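Local coordinates for protein beta-galactosidase (Trichoderma reesei, PDB 3OG2) that probably hydrolyses terminal non-reducing beta-D-galactose residues from beta-D-galactosides, as a glycoside hydrolase of family 35, at residues A[113-118]-A[159-164]; A[99-104]-A[170-175]. All coordinates share one frame; numbering follows the deposited sequence. Where two conformers were deposited one is given.

Contact 1. Residues A[113-118]-A[159-164]; sequences ARPGPY and SIIAKA
I161, near the end of helix 144-163, meets A113 and P115 of strand 110-116 in the TIM barrel, closing one strand-helix unit of the barrel wall. The helix returns the chain toward strand 172-177, so the contact lies within a beta-alpha-beta crossover between neighbouring parallel strands. No hydrogen bond or charge joins 113-118 to 159-164; the meeting is of methyl groups and a proline ring. A113 points its CB toward the helix, where it rests against both branches of I161, 3.6 Å from I161 CD1, while I161 CG2 stands 3.7 Å from A113 CB. The long branch starts beside the backbone N of I161 (chi1 -66°) and runs fully extended (chi2 -178°), which carries CD1 past the alanine to the ring of P115. There I161 CD1 comes within 3.9 Å of P115 CG, with P115 CB almost as near, and the two side chains meet at a slant. I161 was modelled in two conformers, and this account holds for the one described. Backbones stay well apart, with A113 CA 7.3 Å from I161 CA. Earlier turns of the same helix also reach P115: the hydroxyl of Y153 hydrogen-bonds P115 O, and I157 touches the proline ring. R114, pointing away from the helix, forms salt bridges with E46 and E278, the latter a residue that binds galactose in another structure of this protein. A113 and P115 thus face the helix layer, while R114 between them faces the charged groups of the barrel interior. Being wholly apolar, buried and without directional bonds, the contact implies that the fit of A113, P115 and I161 rests on shape and the exclusion of water.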
loop_
_atom_site.group_PDB
_atom_site.type_symbol
_atom_site.label_atom_id
_atom_site.label_comp_id
_atom_site.label_asym_id
_atom_site.label_seq_id
_atom_site.Cartn_x
_atom_site.Cartn_y
_atom_site.Cartn_z
ATOM N N ALA A 113 -14.236 4.170 -0.183
ATOM C CA ALA A 113 -13.618 5.309 -0.858
ATOM C C ALA A 113 -13.200 6.362 0.155
ATOM O O ALA A 113 -14.038 6.750 0.982
ATOM C CB ALA A 113 -14.636 5.922 -1.836
ATOM N N ARG A 114 -11.949 6.820 0.049
ATOM C CA ARG A 114 -11.405 7.773 1.044
ATOM C C ARG A 114 -10.755 8.905 0.273
ATOM O O ARG A 114 -9.505 8.931 0.116
ATOM C CB ARG A 114 -10.445 7.053 2.014
ATOM C CG ARG A 114 -10.925 5.667 2.433
ATOM C CD ARG A 114 -10.305 5.167 3.714
ATOM N NE ARG A 114 -8.871 4.944 3.598
ATOM C CZ ARG A 114 -8.024 5.171 4.595
ATOM N NH1 ARG A 114 -8.407 5.712 5.763
ATOM N NH2 ARG A 114 -6.720 4.864 4.406
ATOM N N PRO A 115 -11.533 9.853 -0.250
ATOM C CA PRO A 115 -10.962 10.861 -1.122
ATOM C C PRO A 115 -10.386 12.099 -0.437
ATOM O O PRO A 115 -9.953 13.019 -1.126
ATOM C CB PRO A 115 -12.161 11.267 -2.013
ATOM C CG PRO A 115 -13.329 11.121 -1.103
ATOM C CD PRO A 115 -13.013 9.909 -0.224
ATOM N N GLY A 116 -10.410 12.143 0.876
ATOM C CA GLY A 116 -9.868 13.249 1.613
ATOM C C GLY A 116 -10.905 14.344 1.840
ATOM O O GLY A 116 -11.988 14.036 2.347
ATOM N N PRO A 117 -10.659 15.608 1.472
ATOM C CA PRO A 117 -9.522 16.120 0.718
ATOM C C PRO A 117 -8.131 15.908 1.283
ATOM O O PRO A 117 -7.201 15.653 0.497
ATOM C CB PRO A 117 -9.759 17.654 0.713
ATOM C CG PRO A 117 -11.207 17.854 0.934
ATOM C CD PRO A 117 -11.687 16.663 1.721
ATOM N N TYR A 118 -7.987 15.884 2.597
ATOM C CA TYR A 118 -6.727 15.540 3.236
ATOM C C TYR A 118 -6.661 14.025 3.407
ATOM O O TYR A 118 -7.595 13.429 3.986
ATOM C CB TYR A 118 -6.622 16.245 4.605
ATOM C CG TYR A 118 -5.204 15.991 5.119
ATOM C CD1 TYR A 118 -4.131 16.642 4.500
ATOM C CD2 TYR A 118 -4.949 15.110 6.174
ATOM C CE1 TYR A 118 -2.834 16.443 4.938
ATOM C CE2 TYR A 118 -3.644 14.873 6.607
ATOM C CZ TYR A 118 -2.597 15.547 5.971
ATOM O OH TYR A 118 -1.290 15.301 6.362
ATOM N N SER A 159 -18.642 13.091 -6.934
ATOM C CA SER A 159 -19.649 12.655 -7.923
ATOM C C SER A 159 -19.159 11.450 -8.716
ATOM O O SER A 159 -19.975 10.585 -9.029
ATOM C CB SER A 159 -20.010 13.817 -8.820
ATOM O OG SER A 159 -18.967 14.206 -9.668
ATOM N N ILE A 160 -17.843 11.346 -8.989
ATOM C CA ILE A 160 -17.292 10.135 -9.603
ATOM C C ILE A 160 -17.528 8.943 -8.699
ATOM O O ILE A 160 -17.985 7.884 -9.133
ATOM C CB ILE A 160 -15.788 10.347 -9.862
ATOM C CG1 ILE A 160 -15.573 11.260 -11.091
ATOM C CG2 ILE A 160 -15.034 9.041 -10.044
ATOM C CD1 ILE A 160 -14.191 11.847 -11.208
ATOM N N ILE A 161 -17.247 9.095 -7.409
ATOM C CA ILE A 161 -17.468 7.986 -6.464
ATOM C C ILE A 161 -18.947 7.675 -6.370
ATOM O O ILE A 161 -19.374 6.520 -6.260
ATOM C CB ILE A 161 -16.831 8.384 -5.138
ATOM C CG1 ILE A 161 -15.286 8.482 -5.268
ATOM C CG2 ILE A 161 -17.205 7.459 -3.993
ATOM C CD1 ILE A 161 -14.648 8.840 -3.924
ATOM N N ALA A 162 -19.803 8.731 -6.402
ATOM C CA ALA A 162 -21.231 8.524 -6.255
ATOM C C ALA A 162 -21.759 7.601 -7.358
ATOM O O ALA A 162 -22.595 6.721 -7.123
ATOM C CB ALA A 162 -22.019 9.849 -6.294
ATOM N N LYS A 163 -21.260 7.787 -8.585
ATOM C CA LYS A 163 -21.735 6.958 -9.707
ATOM C C LYS A 163 -21.347 5.494 -9.508
ATOM O O LYS A 163 -22.058 4.625 -10.023
ATOM C CB LYS A 163 -21.130 7.555 -10.991
ATOM C CG LYS A 163 -21.619 8.956 -11.285
ATOM C CD LYS A 163 -21.098 9.582 -12.553
ATOM C CE LYS A 163 -21.775 10.886 -12.856
ATOM N NZ LYS A 163 -21.464 12.024 -11.947
ATOM N N ALA A 164 -20.289 5.269 -8.757
ATOM C CA ALA A 164 -19.768 3.904 -8.536
ATOM C C ALA A 164 -20.371 3.273 -7.294
ATOM O O ALA A 164 -19.959 2.191 -6.882
ATOM C CB ALA A 164 -18.265 3.955 -8.441
#

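Contact 2. Residues A[99-104]-A[170-175]; sequences PFFEAA and GPVILY
Apolar contacts carry most of this meeting, in which F101 and A104 of helix 98-107 close over P171, just before strand 172-177 of the TIM barrel, and V172, its first residue. A104 and P171 aim their CB atoms at each other and make the nearest side-chain approach, 3.8 Å between A104 CB and P171 CB, with P171 CG also beside the alanine methyl. The backbones come close here, A104 CA lying 6.4 Å from P171 CA, with only a methyl group and a compact proline ring between them. One helical turn back, F101 adds two touches: its CB is 4.2 Å from P171 CG, and ring atom F101 CE1 is 4.1 Å from V172 CG2. The phenyl group leaves the helix beside its own backbone N (chi1 -61°), and this takes it past the proline to the valine; both partners lie obliquely to the ring. V172 offers CG2 because CG1 points opposite the backbone N (chi1 175°), leaving CG2 beside that N and nearer the helix. A polar atom enters at one point: F101 O is 3.8 Å from P171 CG, a van der Waals approach, while the same oxygen accepts a weak hydrogen bond from T105 OG1. Around the pair, I160 of helix 144-163 and L111 of strand 110-116 touch the F101 ring, and Y572, far along the chain, touches P171. V172 meanwhile leans on I161. With every touching residue buried and no hydrogen bond across, the chemistry implies a joint held by close hydrocarbon packing, in which the proline ring packs against F101 and A104, one turn apart on the same side of the helix.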
loop_
_atom_site.group_PDB
_atom_site.type_symbol
_atom_site.label_atom_id
_atom_site.label_comp_id
_atom_site.label_asym_id
_atom_site.label_seq_id
_atom_site.Cartn_x
_atom_site.Cartn_y
_atom_site.Cartn_z
ATOM N N PRO A 99 -11.091 2.442 -14.384
ATOM C CA PRO A 99 -10.554 1.062 -14.439
ATOM C C PRO A 99 -10.415 0.396 -13.087
ATOM O O PRO A 99 -10.451 -0.820 -12.961
ATOM C CB PRO A 99 -9.157 1.267 -15.054
ATOM C CG PRO A 99 -9.305 2.556 -15.858
ATOM C CD PRO A 99 -10.110 3.422 -14.900
ATOM N N PHE A 100 -10.236 1.183 -12.037
ATOM C CA PHE A 100 -10.139 0.689 -10.679
ATOM C C PHE A 100 -11.529 0.169 -10.272
ATOM O O PHE A 100 -11.632 -0.966 -9.768
ATOM C CB PHE A 100 -9.627 1.802 -9.774
ATOM C CG PHE A 100 -9.226 1.355 -8.376
ATOM C CD1 PHE A 100 -8.020 0.718 -8.218
ATOM C CD2 PHE A 100 -10.005 1.633 -7.264
ATOM C CE1 PHE A 100 -7.556 0.402 -6.958
ATOM C CE2 PHE A 100 -9.564 1.277 -5.985
ATOM C CZ PHE A 100 -8.335 0.637 -5.827
ATOM N N PHE A 101 -12.579 0.973 -10.481
ATOM C CA PHE A 101 -13.937 0.491 -10.197
ATOM C C PHE A 101 -14.303 -0.758 -10.990
ATOM O O PHE A 101 -14.906 -1.689 -10.459
ATOM C CB PHE A 101 -14.951 1.585 -10.482
ATOM C CG PHE A 101 -14.823 2.871 -9.669
ATOM C CD1 PHE A 101 -14.383 2.868 -8.348
ATOM C CD2 PHE A 101 -15.148 4.096 -10.250
ATOM C CE1 PHE A 101 -14.258 4.029 -7.607
ATOM C CE2 PHE A 101 -15.044 5.285 -9.487
ATOM C CZ PHE A 101 -14.607 5.234 -8.170
ATOM N N GLU A 102 -13.942 -0.729 -12.289
ATOM C CA GLU A 102 -14.259 -1.881 -13.140
ATOM C C GLU A 102 -13.555 -3.135 -12.675
ATOM O O GLU A 102 -14.168 -4.235 -12.686
ATOM C CB GLU A 102 -13.924 -1.537 -14.604
ATOM C CG GLU A 102 -14.875 -0.450 -15.125
ATOM C CD GLU A 102 -14.710 -0.145 -16.592
ATOM O OE1 GLU A 102 -13.862 -0.827 -17.221
ATOM O OE2 GLU A 102 -15.413 0.760 -17.121
ATOM N N ALA A 103 -12.293 -2.983 -12.274
ATOM C CA ALA A 103 -11.575 -4.159 -11.800
ATOM C C ALA A 103 -12.193 -4.679 -10.498
ATOM O O ALA A 103 -12.228 -5.874 -10.266
ATOM C CB ALA A 103 -10.100 -3.846 -11.568
ATOM N N ALA A 104 -12.660 -3.784 -9.630
ATOM C CA ALA A 104 -13.299 -4.228 -8.383
ATOM C C ALA A 104 -14.530 -5.063 -8.709
ATOM O O ALA A 104 -14.741 -6.155 -8.175
ATOM C CB ALA A 104 -13.692 -3.027 -7.506
ATOM N N GLY A 170 -22.524 -0.347 -8.659
ATOM C CA GLY A 170 -21.058 -0.278 -8.603
ATOM C C GLY A 170 -20.567 -0.874 -7.292
ATOM O O GLY A 170 -21.310 -1.441 -6.452
ATOM N N PRO A 171 -19.248 -0.814 -7.139
ATOM C CA PRO A 171 -18.608 -1.470 -5.992
ATOM C C PRO A 171 -18.531 -0.669 -4.710
ATOM O O PRO A 171 -18.153 -1.275 -3.702
ATOM C CB PRO A 171 -17.173 -1.725 -6.552
ATOM C CG PRO A 171 -16.969 -0.568 -7.499
ATOM C CD PRO A 171 -18.299 -0.341 -8.158
ATOM N N VAL A 172 -18.798 0.630 -4.710
ATOM C CA VAL A 172 -18.524 1.438 -3.492
ATOM C C VAL A 172 -19.619 1.265 -2.441
ATOM O O VAL A 172 -20.811 1.492 -2.724
ATOM C CB VAL A 172 -18.346 2.931 -3.856
ATOM C CG1 VAL A 172 -18.200 3.746 -2.575
ATOM C CG2 VAL A 172 -17.124 3.128 -4.746
ATOM N N ILE A 173 -19.213 0.847 -1.245
ATOM C CA ILE A 173 -20.187 0.612 -0.168
ATOM C C ILE A 173 -20.061 1.565 1.008
ATOM O O ILE A 173 -20.980 1.650 1.816
ATOM C CB ILE A 173 -20.044 -0.855 0.359
ATOM C CG1 ILE A 173 -18.644 -1.171 0.884
ATOM C CG2 ILE A 173 -20.521 -1.826 -0.710
ATOM C CD1 ILE A 173 -18.565 -2.462 1.664
ATOM N N LEU A 174 -18.938 2.263 1.128
ATOM C CA LEU A 174 -18.652 3.112 2.298
ATOM C C LEU A 174 -17.809 4.290 1.807
ATOM O O LEU A 174 -17.075 4.172 0.840
ATOM C CB LEU A 174 -17.872 2.396 3.365
ATOM C CG LEU A 174 -18.604 1.259 4.082
ATOM C CD1 LEU A 174 -17.568 0.474 4.912
ATOM C CD2 LEU A 174 -19.704 1.827 4.987
ATOM N N TYR A 175 -17.969 5.434 2.489
ATOM C CA TYR A 175 -17.198 6.622 2.177
ATOM C C TYR A 175 -16.629 7.212 3.454
ATOM O O TYR A 175 -17.351 7.399 4.433
ATOM C CB TYR A 175 -18.135 7.615 1.478
ATOM C CG TYR A 175 -17.559 8.930 1.022
ATOM C CD1 TYR A 175 -17.228 9.976 1.900
ATOM C CD2 TYR A 175 -17.368 9.139 -0.374
ATOM C CE1 TYR A 175 -16.705 11.144 1.449
ATOM C CE2 TYR A 175 -16.870 10.364 -0.815
ATOM C CZ TYR A 175 -16.544 11.361 0.103
ATOM O OH TYR A 175 -16.056 12.579 -0.355
#

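How the contacts relate
Contacts 1 and 2 sit side by side in the barrel wall, centres 10 Å apart, with contact 1 nested in the chain loop that contact 2 closes. Parallel strands 110-116 and 172-177 join them: A113 N lies 3.0 Å from L174 O, a probable hydrogen bond. A second probable bond, A164 O to V172 N at 2.9 Å, ties A164, which follows helix 144-163, to the first residue of strand 172-177. Contact 1 lies nearer the galactose site, the side chain of P115 being about 6 Å from that of I119, which binds galactose in another structure of this protein. In contact 2, the F101 side chain is about 11 Å from that of galactose-binding Y76.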